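3-alpha-hydroxysteroid dehydrogenase (Pseudomonas sp., PDB 2DKN) catalyses the NAD-dependent, reversible oxidation of the 3-alpha-hydroxyl group of steroids to a ketone, as a probable short-chain dehydrogenase with a Rossmann fold. Local coordinates at residues A[2-7]-A[65-70]; A[15-20]-A[222-227]; A[108-113]-A[226-231]. All coordinates share one frame; numbering follows the deposited sequence.

The three contacts tie together one face and the C-terminal, coenzyme-binding end of a parallel Rossmann sheet. Contact 1 joins strands 3-7 and 65-68, and contact 3 adds the next strand, 108-112: Leu66 O lies 2.9 Å from Val110 N, a probable hydrogen bond. Contact 2 packs helices 12-23 and 217-228 against each other on the face of these strands that carries Ile6 and Val67. The core between them is continuous, with Val67 CG2 3.7 Å from Ile224 CG2 and Ile6 CD1 3.7 Å from Leu17 CG. Contacts 1 and 3 both touch NADH at or just past the C-terminal ends of their strands, whereas in contact 2 the Ile224 side chain stays about 8 Å from it. Centres lie about 9 to 10 Å apart.

Contact 1: A[2-7]-A[65-70]; sequences SVIAIT and GLVCCA. With NAI (1,4-dihydronicotinamide adenine dinucleotide), chain C.
Ile4 and Gly65 start the pairing of two central strands in this Rossmann fold, 3-7 and 65-68, which run parallel about 10° apart. Because Gly65 has no side chain, the backbone there offers a shallow hollow: CG1 of Ile4 takes the space a side chain at Gly65 would need, 4.0 Å from Gly65 CA, while CG2 rests against the Gly65 carbonyl group. Further along, Ile6 and Val67 project to the same face and are roofed by Leu17 of helix 12-23. On the reverse face the bump belongs to Leu66, whose CD1 leans back over the small Ala5 CB at 3.8 Å; helix 79-102 covers it with Leu97 and Leu101. Between the faces runs regular backbone bonding, including Val67 N to Ala5 O at 2.8 Å.

The pairing ends at Thr7, where the backbone of 65-70 turns out of the strand and folds round a hydroxyl. With chi1 at 73°, OG1 sits in the crowded position between backbone N and carbonyl carbon, which aims it at the turn. It accepts two bonds there, an almost straight one (173°) from Ala70 N at 3.0 Å and a more bent one from Cys69 N at 2.9 Å. A valine here would probably leave those two amide N-H groups without their acceptor and set the turn beside the coenzyme freer to shift. That turn delivers the contact to NADH: Cys69 O takes a weak hydrogen bond from the ribose O3D, and Cys69 SG lies 3.6 Å from C5D of NADH.

Contact 2: A[15-20]-A[222-227]; sequences AALKEL and EAIAFL
Leu20 and Glu222 meet at one end of a helix-helix packing that joins an early and a late helix of the Rossmann fold. Helix 12-23, which follows the first strand and the glycine-rich coenzyme loop, crosses helix 217-228 at -55°, with the axes of the two short segments 9.9 Å apart. Both lie on the same side of the parallel sheet.

Leu20 shows how one side chain can span such a gap. Its CB bond heads toward the other helix, and with CG anti to the backbone N (chi1 -174°) the chain is carried straight outward. At CG it forks. CD2 settles 3.9 Å from Ala225 CB, a small residue that lets the branch come close to the helix. CD1, the extended branch, goes to Glu222, whose chain is bent at chi2 and doubles back toward helix 12-23. There the methyl lies over the flat face of the carboxylate, 3.6 Å from CD and 3.7 Å from OE2; the two side chains cross at about a right angle. Arg218 and Ala221, earlier in helix 217-228, also touch Leu20.

Leu17 makes the deeper half of the contact. Its CD2 butts against Ile224 CG2 at 3.7 Å, again nearly perpendicular, while CD1 reaches toward the Ala225 backbone N at 4.2 Å. Beyond Ile224 stands Val181 of the sheet. The far side of helix 217-228 faces the second subunit, where Phe226 stacks on Phe226 of that chain.

Methyl groups thus do the joining throughout, even against the carboxylate, which offers its face to a methyl while OE1 is hydrogen-bonded elsewhere. The two helices are therefore probably held by close fit and the burial of apolar surface, without directional bonds between these segments.

Contact 3: A[108-113]-A[226-231]; sequences AAVIVG and FLLGPQ. With NAI (1,4-dihydronicotinamide adenine dinucleotide), chain C.
Val110 pushes its CG2 branch into the last turn of helix 217-228, where two consecutive leucines receive it. Leu228 CD1 touches it at 3.6 Å, the side chains meeting at a slant; Leu227 CB is at 3.9 Å, its chain standing almost perpendicular to the valine. With CG2 anti to its own carbonyl carbon, Val110 presents this methyl to the helix. Beside it, Ala108 CB tucks against the end of the helix, 3.5 Å from Leu228 O, a fit that its small size permits.

A water completes this shell. It donates both its hydrogens, one to Ala109 O at 2.9 Å and one to Leu227 O at 3.0 Å, so strand and helix backbones are bridged where they do not meet directly. Leu227 O has a second donor in Arg177 NH2, from the start of the next strand, 177-183, whose Val181 supports both Val110 and Leu227. Ile224, a turn earlier in the helix, packs on both Val110 and Val112. Right after Leu228 the helix breaks at Gly229.

Outward along strand 108-112, the chain reaches the coenzyme: Val112 CG1 comes within 3.3 Å of O4D of the nicotinamide ribose of NADH, and Gly113 O borders the nicotinamide ring. Lys157, which hydrogen-bonds to NADH, also bonds to Val112 O.

Here the chemistry is divided: methyl packing probably sets the spacing of helix and strand, while the helix-end carbonyl finds its partners in a water and an arginine.

Contact 1: A[2-7]-A[65-70]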
loop_
_atom_site.group_PDB
_atom_site.type_symbol
_atom_site.label_atom_id
_atom_site.label_comp_id
_atom_site.label_asym_id
_atom_site.label_seq_id
_atom_site.Cartn_x
_atom_site.Cartn_y
_atom_site.Cartn_z
ATOM N N SER A 2 12.906 -19.494 1.952
ATOM C CA SER A 2 11.781 -19.948 2.797
ATOM C C SER A 2 10.762 -20.765 1.997
ATOM O O SER A 2 10.914 -20.918 0.788
ATOM C CB SER A 2 11.124 -18.747 3.447
ATOM O OG SER A 2 10.866 -17.760 2.490
ATOM N N VAL A 3 9.734 -21.267 2.684
ATOM C CA VAL A 3 8.682 -22.101 2.088
ATOM C C VAL A 3 7.384 -21.289 2.105
ATOM O O VAL A 3 6.925 -20.867 3.165
ATOM C CB VAL A 3 8.464 -23.379 2.893
ATOM C CG1 VAL A 3 7.324 -24.228 2.281
ATOM C CG2 VAL A 3 9.787 -24.174 2.966
ATOM N N ILE A 4 6.830 -21.054 0.922
ATOM C CA ILE A 4 5.687 -20.157 0.772
ATOM C C ILE A 4 4.603 -20.855 -0.040
ATOM O O ILE A 4 4.883 -21.362 -1.129
ATOM C CB ILE A 4 6.089 -18.863 0.057
ATOM C CG1 ILE A 4 7.201 -18.143 0.825
ATOM C CG2 ILE A 4 4.862 -17.938 -0.103
ATOM C CD1 ILE A 4 8.107 -17.381 -0.088
ATOM N N ALA A 5 3.378 -20.886 0.501
ATOM C CA ALA A 5 2.209 -21.409 -0.206
ATOM C C ALA A 5 1.495 -20.286 -0.943
ATOM O O ALA A 5 1.320 -19.190 -0.398
ATOM C CB ALA A 5 1.256 -22.056 0.778
ATOM N N ILE A 6 1.052 -20.567 -2.170
ATOM C CA ILE A 6 0.362 -19.548 -2.980
ATOM C C ILE A 6 -0.913 -20.166 -3.570
ATOM O O ILE A 6 -0.826 -21.099 -4.380
ATOM C CB ILE A 6 1.222 -19.097 -4.178
ATOM C CG1 ILE A 6 2.532 -18.461 -3.725
ATOM C CG2 ILE A 6 0.421 -18.088 -5.071
ATOM C CD1 ILE A 6 3.439 -18.055 -4.940
ATOM N N THR A 7 -2.086 -19.680 -3.165
ATOM C CA THR A 7 -3.310 -20.119 -3.834
ATOM C C THR A 7 -3.470 -19.318 -5.110
ATOM O O THR A 7 -3.070 -18.148 -5.163
ATOM C CB THR A 7 -4.571 -19.950 -2.972
ATOM O OG1 THR A 7 -4.911 -18.550 -2.881
ATOM C CG2 THR A 7 -4.362 -20.570 -1.574
ATOM N N GLY A 65 5.443 -18.458 4.603
ATOM C CA GLY A 65 4.682 -17.474 3.821
ATOM C C GLY A 65 3.413 -18.096 3.276
ATOM O O GLY A 65 3.388 -19.291 2.981
ATOM N N LEU A 66 2.350 -17.304 3.213
ATOM C CA LEU A 66 1.097 -17.741 2.574
ATOM C C LEU A 66 0.537 -16.557 1.791
ATOM O O LEU A 66 0.406 -15.451 2.338
ATOM C CB LEU A 66 0.067 -18.190 3.620
ATOM C CG LEU A 66 -1.375 -18.436 3.122
ATOM C CD1 LEU A 66 -1.376 -19.604 2.118
ATOM C CD2 LEU A 66 -2.324 -18.709 4.274
ATOM N N VAL A 67 0.197 -16.787 0.517
ATOM C CA VAL A 67 -0.428 -15.747 -0.311
ATOM C C VAL A 67 -1.754 -16.292 -0.861
ATOM O O VAL A 67 -1.767 -17.319 -1.556
ATOM C CB VAL A 67 0.484 -15.321 -1.476
ATOM C CG1 VAL A 67 -0.253 -14.245 -2.370
ATOM C CG2 VAL A 67 1.823 -14.785 -0.900
ATOM N N CYS A 68 -2.851 -15.644 -0.465
ATOM C CA CYS A 68 -4.193 -16.027 -0.900
ATOM C C CYS A 68 -4.562 -15.199 -2.113
ATOM O O CYS A 68 -5.072 -14.068 -2.012
ATOM C CB CYS A 68 -5.203 -15.894 0.244
ATOM S SG CYS A 68 -4.800 -17.006 1.603
ATOM N N CYS A 69 -4.275 -15.772 -3.273
ATOM C CA CYS A 69 -4.428 -15.059 -4.546
ATOM C C CYS A 69 -5.571 -15.651 -5.412
ATOM O O CYS A 69 -6.077 -14.986 -6.313
ATOM C CB CYS A 69 -3.088 -15.070 -5.275
ATOM S SG CYS A 69 -3.008 -14.013 -6.695
ATOM N N ALA A 70 -6.007 -16.879 -5.120
ATOM C CA ALA A 70 -7.130 -17.465 -5.878
ATOM C C ALA A 70 -8.350 -16.543 -5.800
ATOM O O ALA A 70 -8.720 -16.071 -4.732
ATOM C CB ALA A 70 -7.496 -18.869 -5.369
HETATM P PA NAI C . -6.413 -15.352 -12.870
HETATM O O1A NAI C . -7.733 -15.878 -13.261
HETATM O O2A NAI C . -5.367 -15.273 -13.916
HETATM O O5B NAI C . -5.826 -16.222 -11.659
HETATM C C5B NAI C . -6.638 -16.609 -10.589
HETATM C C4B NAI C . -6.290 -18.054 -10.258
HETATM O O4B NAI C . -7.135 -18.395 -9.175
HETATM C C3B NAI C . -6.578 -19.017 -11.408
HETATM O O3B NAI C . -5.497 -19.906 -11.621
HETATM C C2B NAI C . -7.765 -19.791 -10.865
HETATM O O2B NAI C . -7.867 -21.114 -11.345
HETATM C C1B NAI C . -7.562 -19.711 -9.349
HETATM N N9A NAI C . -8.872 -20.005 -8.751
HETATM C C8A NAI C . -10.074 -19.373 -8.999
HETATM N N7A NAI C . -11.033 -20.032 -8.301
HETATM C C5A NAI C . -10.462 -21.081 -7.639
HETATM C C6A NAI C . -10.961 -22.088 -6.803
HETATM N N6A NAI C . -12.282 -22.284 -6.606
HETATM N N1A NAI C . -10.078 -23.016 -6.285
HETATM C C2A NAI C . -8.734 -22.971 -6.584
HETATM N N3A NAI C . -8.238 -21.986 -7.408
HETATM C C4A NAI C . -9.099 -21.066 -7.933
HETATM O O3 NAI C . -6.734 -13.926 -12.211
HETATM P PN NAI C . -5.714 -12.892 -11.511
HETATM O O1N NAI C . -4.348 -13.431 -11.402
HETATM O O2N NAI C . -5.899 -11.607 -12.208
HETATM O O5D NAI C . -6.393 -12.796 -10.061
HETATM C C5D NAI C . -5.649 -13.063 -8.880
HETATM C C4D NAI C . -6.325 -12.283 -7.760
HETATM O O4D NAI C . -6.199 -10.897 -8.056
HETATM C C3D NAI C . -7.821 -12.562 -7.639
HETATM O O3D NAI C . -8.141 -12.603 -6.254
HETATM C C2D NAI C . -8.456 -11.302 -8.224
HETATM O O2D NAI C . -9.695 -11.032 -7.628
HETATM C C1D NAI C . -7.432 -10.242 -7.844
HETATM N N1N NAI C . -7.528 -9.009 -8.670
HETATM C C2N NAI C . -7.330 -9.077 -10.021
HETATM C C3N NAI C . -7.413 -7.924 -10.785
HETATM C C7N NAI C . -7.137 -7.982 -12.267
HETATM O O7N NAI C . -7.390 -6.816 -12.970
HETATM N N7N NAI C . -6.663 -9.097 -12.857
HETATM C C4N NAI C . -7.692 -6.685 -10.175
HETATM C C5N NAI C . -7.854 -6.630 -8.774
HETATM C C6N NAI C . -7.772 -7.808 -8.044
#

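Contact 2: A[15-20]-A[222-227]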
loop_
_atom_site.group_PDB
_atom_site.type_symbol
_atom_site.label_atom_id
_atom_site.label_comp_id
_atom_site.label_asym_id
_atom_site.label_seq_id
_atom_site.Cartn_x
_atom_site.Cartn_y
_atom_site.Cartn_z
ATOM N N ALA A 15 0.689 -16.983 -10.632
ATOM C CA ALA A 15 1.696 -17.608 -11.499
ATOM C C ALA A 15 2.948 -16.735 -11.552
ATOM O O ALA A 15 4.071 -17.232 -11.480
ATOM C CB ALA A 15 1.132 -17.791 -12.894
ATOM N N ALA A 16 2.747 -15.427 -11.644
ATOM C CA ALA A 16 3.874 -14.503 -11.715
ATOM C C ALA A 16 4.673 -14.557 -10.409
ATOM O O ALA A 16 5.909 -14.536 -10.409
ATOM C CB ALA A 16 3.383 -13.088 -12.011
ATOM N N LEU A 17 3.954 -14.627 -9.296
ATOM C CA LEU A 17 4.573 -14.643 -7.983
ATOM C C LEU A 17 5.305 -15.972 -7.739
ATOM O O LEU A 17 6.408 -15.995 -7.189
ATOM C CB LEU A 17 3.500 -14.406 -6.909
ATOM C CG LEU A 17 4.021 -14.421 -5.489
ATOM C CD1 LEU A 17 4.968 -13.214 -5.229
ATOM C CD2 LEU A 17 2.804 -14.404 -4.537
ATOM N N LYS A 18 4.689 -17.077 -8.156
ATOM C CA LYS A 18 5.324 -18.388 -8.028
ATOM C C LYS A 18 6.680 -18.363 -8.733
ATOM O O LYS A 18 7.685 -18.816 -8.193
ATOM C CB LYS A 18 4.422 -19.466 -8.644
ATOM C CG LYS A 18 5.094 -20.814 -8.966
ATOM C CD LYS A 18 4.057 -21.788 -9.565
ATOM C CE LYS A 18 3.724 -21.393 -11.030
ATOM N NZ LYS A 18 2.649 -22.222 -11.748
ATOM N N GLU A 19 6.701 -17.812 -9.942
ATOM C CA GLU A 19 7.934 -17.724 -10.720
ATOM C C GLU A 19 8.957 -16.808 -10.045
ATOM O O GLU A 19 10.123 -17.172 -9.883
ATOM C CB GLU A 19 7.590 -17.203 -12.098
ATOM C CG GLU A 19 8.766 -16.976 -13.012
ATOM C CD GLU A 19 8.298 -16.778 -14.439
ATOM O OE1 GLU A 19 7.819 -17.764 -15.046
ATOM O OE2 GLU A 19 8.393 -15.645 -14.954
ATOM N N LEU A 20 8.516 -15.618 -9.660
ATOM C CA LEU A 20 9.385 -14.675 -8.934
ATOM C C LEU A 20 10.060 -15.300 -7.699
ATOM O O LEU A 20 11.283 -15.229 -7.542
ATOM C CB LEU A 20 8.580 -13.417 -8.555
ATOM C CG LEU A 20 9.313 -12.230 -7.909
ATOM C CD1 LEU A 20 8.411 -10.994 -7.933
ATOM C CD2 LEU A 20 9.725 -12.540 -6.483
ATOM N N GLU A 222 5.673 -8.350 -7.263
ATOM C CA GLU A 222 6.803 -7.699 -6.575
ATOM C C GLU A 222 6.328 -7.052 -5.295
ATOM O O GLU A 222 7.003 -7.116 -4.295
ATOM C CB GLU A 222 7.464 -6.635 -7.455
ATOM C CG GLU A 222 8.280 -7.199 -8.612
ATOM C CD GLU A 222 9.668 -7.631 -8.222
ATOM O OE1 GLU A 222 10.473 -7.893 -9.148
ATOM O OE2 GLU A 222 9.966 -7.737 -7.011
ATOM N N ALA A 223 5.166 -6.409 -5.335
ATOM C CA ALA A 223 4.590 -5.836 -4.104
ATOM C C ALA A 223 4.275 -6.917 -3.058
ATOM O O ALA A 223 4.531 -6.746 -1.848
ATOM C CB ALA A 223 3.366 -5.037 -4.436
ATOM N N ILE A 224 3.722 -8.036 -3.502
ATOM C CA ILE A 224 3.451 -9.137 -2.578
ATOM C C ILE A 224 4.744 -9.688 -1.962
ATOM O O ILE A 224 4.819 -9.918 -0.743
ATOM C CB ILE A 224 2.680 -10.273 -3.277
ATOM C CG1 ILE A 224 1.315 -9.769 -3.764
ATOM C CG2 ILE A 224 2.529 -11.493 -2.343
ATOM C CD1 ILE A 224 0.611 -10.769 -4.718
ATOM N N ALA A 225 5.758 -9.896 -2.803
ATOM C CA ALA A 225 7.035 -10.446 -2.328
ATOM C C ALA A 225 7.660 -9.502 -1.297
ATOM O O ALA A 225 8.238 -9.949 -0.302
ATOM C CB ALA A 225 7.997 -10.647 -3.487
ATOM N N PHE A 226 7.550 -8.201 -1.550
ATOM C CA PHE A 226 8.053 -7.229 -0.578
ATOM C C PHE A 226 7.370 -7.398 0.779
ATOM O O PHE A 226 8.038 -7.420 1.818
ATOM C CB PHE A 226 7.913 -5.786 -1.078
ATOM C CG PHE A 226 8.109 -4.760 0.010
ATOM C CD1 PHE A 226 7.012 -4.033 0.493
ATOM C CD2 PHE A 226 9.382 -4.514 0.538
ATOM C CE1 PHE A 226 7.162 -3.069 1.508
ATOM C CE2 PHE A 226 9.550 -3.544 1.556
ATOM C CZ PHE A 226 8.430 -2.832 2.040
ATOM N N LEU A 227 6.040 -7.469 0.771
ATOM C CA LEU A 227 5.283 -7.574 2.021
ATOM C C LEU A 227 5.535 -8.892 2.732
ATOM O O LEU A 227 5.418 -8.968 3.954
ATOM C CB LEU A 227 3.784 -7.349 1.788
ATOM C CG LEU A 227 3.412 -5.922 1.330
ATOM C CD1 LEU A 227 1.955 -5.907 0.923
ATOM C CD2 LEU A 227 3.654 -4.925 2.464
#

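Contact 3: A[108-113]-A[226-231]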
loop_
_atom_site.group_PDB
_atom_site.type_symbol
_atom_site.label_atom_id
_atom_site.label_comp_id
_atom_site.label_asym_id
_atom_site.label_seq_id
_atom_site.Cartn_x
_atom_site.Cartn_y
_atom_site.Cartn_z
ATOM N N ALA A 108 4.894 -14.494 7.305
ATOM C CA ALA A 108 4.036 -13.397 6.872
ATOM C C ALA A 108 3.039 -13.946 5.870
ATOM O O ALA A 108 3.318 -14.928 5.189
ATOM C CB ALA A 108 4.882 -12.327 6.215
ATOM N N ALA A 109 1.888 -13.288 5.781
ATOM C CA ALA A 109 0.847 -13.695 4.838
ATOM C C ALA A 109 0.346 -12.463 4.084
ATOM O O ALA A 109 0.404 -11.338 4.600
ATOM C CB ALA A 109 -0.303 -14.406 5.570
ATOM N N VAL A 110 -0.105 -12.671 2.844
ATOM C CA VAL A 110 -0.694 -11.590 2.052
ATOM C C VAL A 110 -1.988 -12.070 1.401
ATOM O O VAL A 110 -2.051 -13.182 0.828
ATOM C CB VAL A 110 0.274 -11.054 0.945
ATOM C CG1 VAL A 110 -0.362 -9.909 0.155
ATOM C CG2 VAL A 110 1.587 -10.551 1.574
ATOM N N ILE A 111 -3.021 -11.237 1.530
ATOM C CA ILE A 111 -4.268 -11.468 0.811
ATOM C C ILE A 111 -4.269 -10.558 -0.405
ATOM O O ILE A 111 -3.940 -9.371 -0.299
ATOM C CB ILE A 111 -5.462 -11.121 1.698
ATOM C CG1 ILE A 111 -5.514 -12.076 2.902
ATOM C CG2 ILE A 111 -6.799 -11.160 0.912
ATOM C CD1 ILE A 111 -6.536 -11.608 3.960
ATOM N N VAL A 112 -4.625 -11.109 -1.558
ATOM C CA VAL A 112 -4.823 -10.269 -2.743
ATOM C C VAL A 112 -6.276 -9.802 -2.765
ATOM O O VAL A 112 -7.193 -10.585 -3.047
ATOM C CB VAL A 112 -4.456 -10.985 -4.050
ATOM C CG1 VAL A 112 -4.657 -10.029 -5.260
ATOM C CG2 VAL A 112 -2.993 -11.451 -3.987
ATOM N N GLY A 113 -6.464 -8.538 -2.414
ATOM C CA GLY A 113 -7.780 -7.901 -2.432
ATOM C C GLY A 113 -8.099 -7.326 -3.804
ATOM O O GLY A 113 -7.949 -8.002 -4.837
ATOM N N PHE A 226 7.550 -8.201 -1.550
ATOM C CA PHE A 226 8.053 -7.229 -0.578
ATOM C C PHE A 226 7.370 -7.398 0.779
ATOM O O PHE A 226 8.038 -7.420 1.818
ATOM C CB PHE A 226 7.913 -5.786 -1.078
ATOM C CG PHE A 226 8.109 -4.760 0.010
ATOM C CD1 PHE A 226 7.012 -4.033 0.493
ATOM C CD2 PHE A 226 9.382 -4.514 0.538
ATOM C CE1 PHE A 226 7.162 -3.069 1.508
ATOM C CE2 PHE A 226 9.550 -3.544 1.556
ATOM C CZ PHE A 226 8.430 -2.832 2.040
ATOM N N LEU A 227 6.040 -7.469 0.771
ATOM C CA LEU A 227 5.283 -7.574 2.021
ATOM C C LEU A 227 5.535 -8.892 2.732
ATOM O O LEU A 227 5.418 -8.968 3.954
ATOM C CB LEU A 227 3.784 -7.349 1.788
ATOM C CG LEU A 227 3.412 -5.922 1.330
ATOM C CD1 LEU A 227 1.955 -5.907 0.923
ATOM C CD2 LEU A 227 3.654 -4.925 2.464
ATOM N N LEU A 228 5.898 -9.926 1.978
ATOM C CA LEU A 228 6.238 -11.228 2.579
ATOM C C LEU A 228 7.561 -11.234 3.325
ATOM O O LEU A 228 7.771 -12.047 4.270
ATOM C CB LEU A 228 6.330 -12.281 1.474
ATOM C CG LEU A 228 5.296 -13.393 1.277
ATOM C CD1 LEU A 228 3.962 -13.268 1.987
ATOM C CD2 LEU A 228 5.179 -13.830 -0.178
ATOM N N GLY A 229 8.450 -10.377 2.834
ATOM C CA GLY A 229 9.870 -10.396 3.235
ATOM C C GLY A 229 10.263 -9.569 4.442
ATOM O O GLY A 229 9.447 -8.830 4.983
ATOM N N PRO A 230 11.530 -9.700 4.873
ATOM C CA PRO A 230 12.031 -9.085 6.108
ATOM C C PRO A 230 12.204 -7.568 6.016
ATOM O O PRO A 230 12.378 -6.894 7.039
ATOM C CB PRO A 230 13.389 -9.770 6.313
ATOM C CG PRO A 230 13.830 -10.146 4.919
ATOM C CD PRO A 230 12.554 -10.524 4.198
ATOM N N GLN A 231 12.173 -7.028 4.808
ATOM C CA GLN A 231 12.237 -5.580 4.630
ATOM C C GLN A 231 10.863 -4.931 4.894
ATOM O O GLN A 231 10.715 -3.706 4.859
ATOM C CB GLN A 231 12.745 -5.250 3.231
ATOM C CG GLN A 231 14.264 -5.426 3.089
ATOM C CD GLN A 231 14.741 -6.884 3.067
ATOM O OE1 GLN A 231 14.320 -7.679 2.228
ATOM N NE2 GLN A 231 15.652 -7.225 3.977
HETATM P PA NAI C . -6.413 -15.352 -12.870
HETATM O O1A NAI C . -7.733 -15.878 -13.261
HETATM O O2A NAI C . -5.367 -15.273 -13.916
HETATM O O5B NAI C . -5.826 -16.222 -11.659
HETATM C C5B NAI C . -6.638 -16.609 -10.589
HETATM C C4B NAI C . -6.290 -18.054 -10.258
HETATM O O4B NAI C . -7.135 -18.395 -9.175
HETATM C C3B NAI C . -6.578 -19.017 -11.408
HETATM O O3B NAI C . -5.497 -19.906 -11.621
HETATM C C2B NAI C . -7.765 -19.791 -10.865
HETATM O O2B NAI C . -7.867 -21.114 -11.345
HETATM C C1B NAI C . -7.562 -19.711 -9.349
HETATM N N9A NAI C . -8.872 -20.005 -8.751
HETATM C C8A NAI C . -10.074 -19.373 -8.999
HETATM N N7A NAI C . -11.033 -20.032 -8.301
HETATM C C5A NAI C . -10.462 -21.081 -7.639
HETATM C C6A NAI C . -10.961 -22.088 -6.803
HETATM N N6A NAI C . -12.282 -22.284 -6.606
HETATM N N1A NAI C . -10.078 -23.016 -6.285
HETATM C C2A NAI C . -8.734 -22.971 -6.584
HETATM N N3A NAI C . -8.238 -21.986 -7.408
HETATM C C4A NAI C . -9.099 -21.066 -7.933
HETATM O O3 NAI C . -6.734 -13.926 -12.211
HETATM P PN NAI C . -5.714 -12.892 -11.511
HETATM O O1N NAI C . -4.348 -13.431 -11.402
HETATM O O2N NAI C . -5.899 -11.607 -12.208
HETATM O O5D NAI C . -6.393 -12.796 -10.061
HETATM C C5D NAI C . -5.649 -13.063 -8.880
HETATM C C4D NAI C . -6.325 -12.283 -7.760
HETATM O O4D NAI C . -6.199 -10.897 -8.056
HETATM C C3D NAI C . -7.821 -12.562 -7.639
HETATM O O3D NAI C . -8.141 -12.603 -6.254
HETATM C C2D NAI C . -8.456 -11.302 -8.224
HETATM O O2D NAI C . -9.695 -11.032 -7.628
HETATM C C1D NAI C . -7.432 -10.242 -7.844
HETATM N N1N NAI C . -7.528 -9.009 -8.670
HETATM C C2N NAI C . -7.330 -9.077 -10.021
HETATM C C3N NAI C . -7.413 -7.924 -10.785
HETATM C C7N NAI C . -7.137 -7.982 -12.267
HETATM O O7N NAI C . -7.390 -6.816 -12.970
HETATM N N7N NAI C . -6.663 -9.097 -12.857
HETATM C C4N NAI C . -7.692 -6.685 -10.175
HETATM C C5N NAI C . -7.854 -6.630 -8.774
HETATM C C6N NAI C . -7.772 -7.808 -8.044
HETATM O O HOH W 1 2.588 -9.473 4.743
#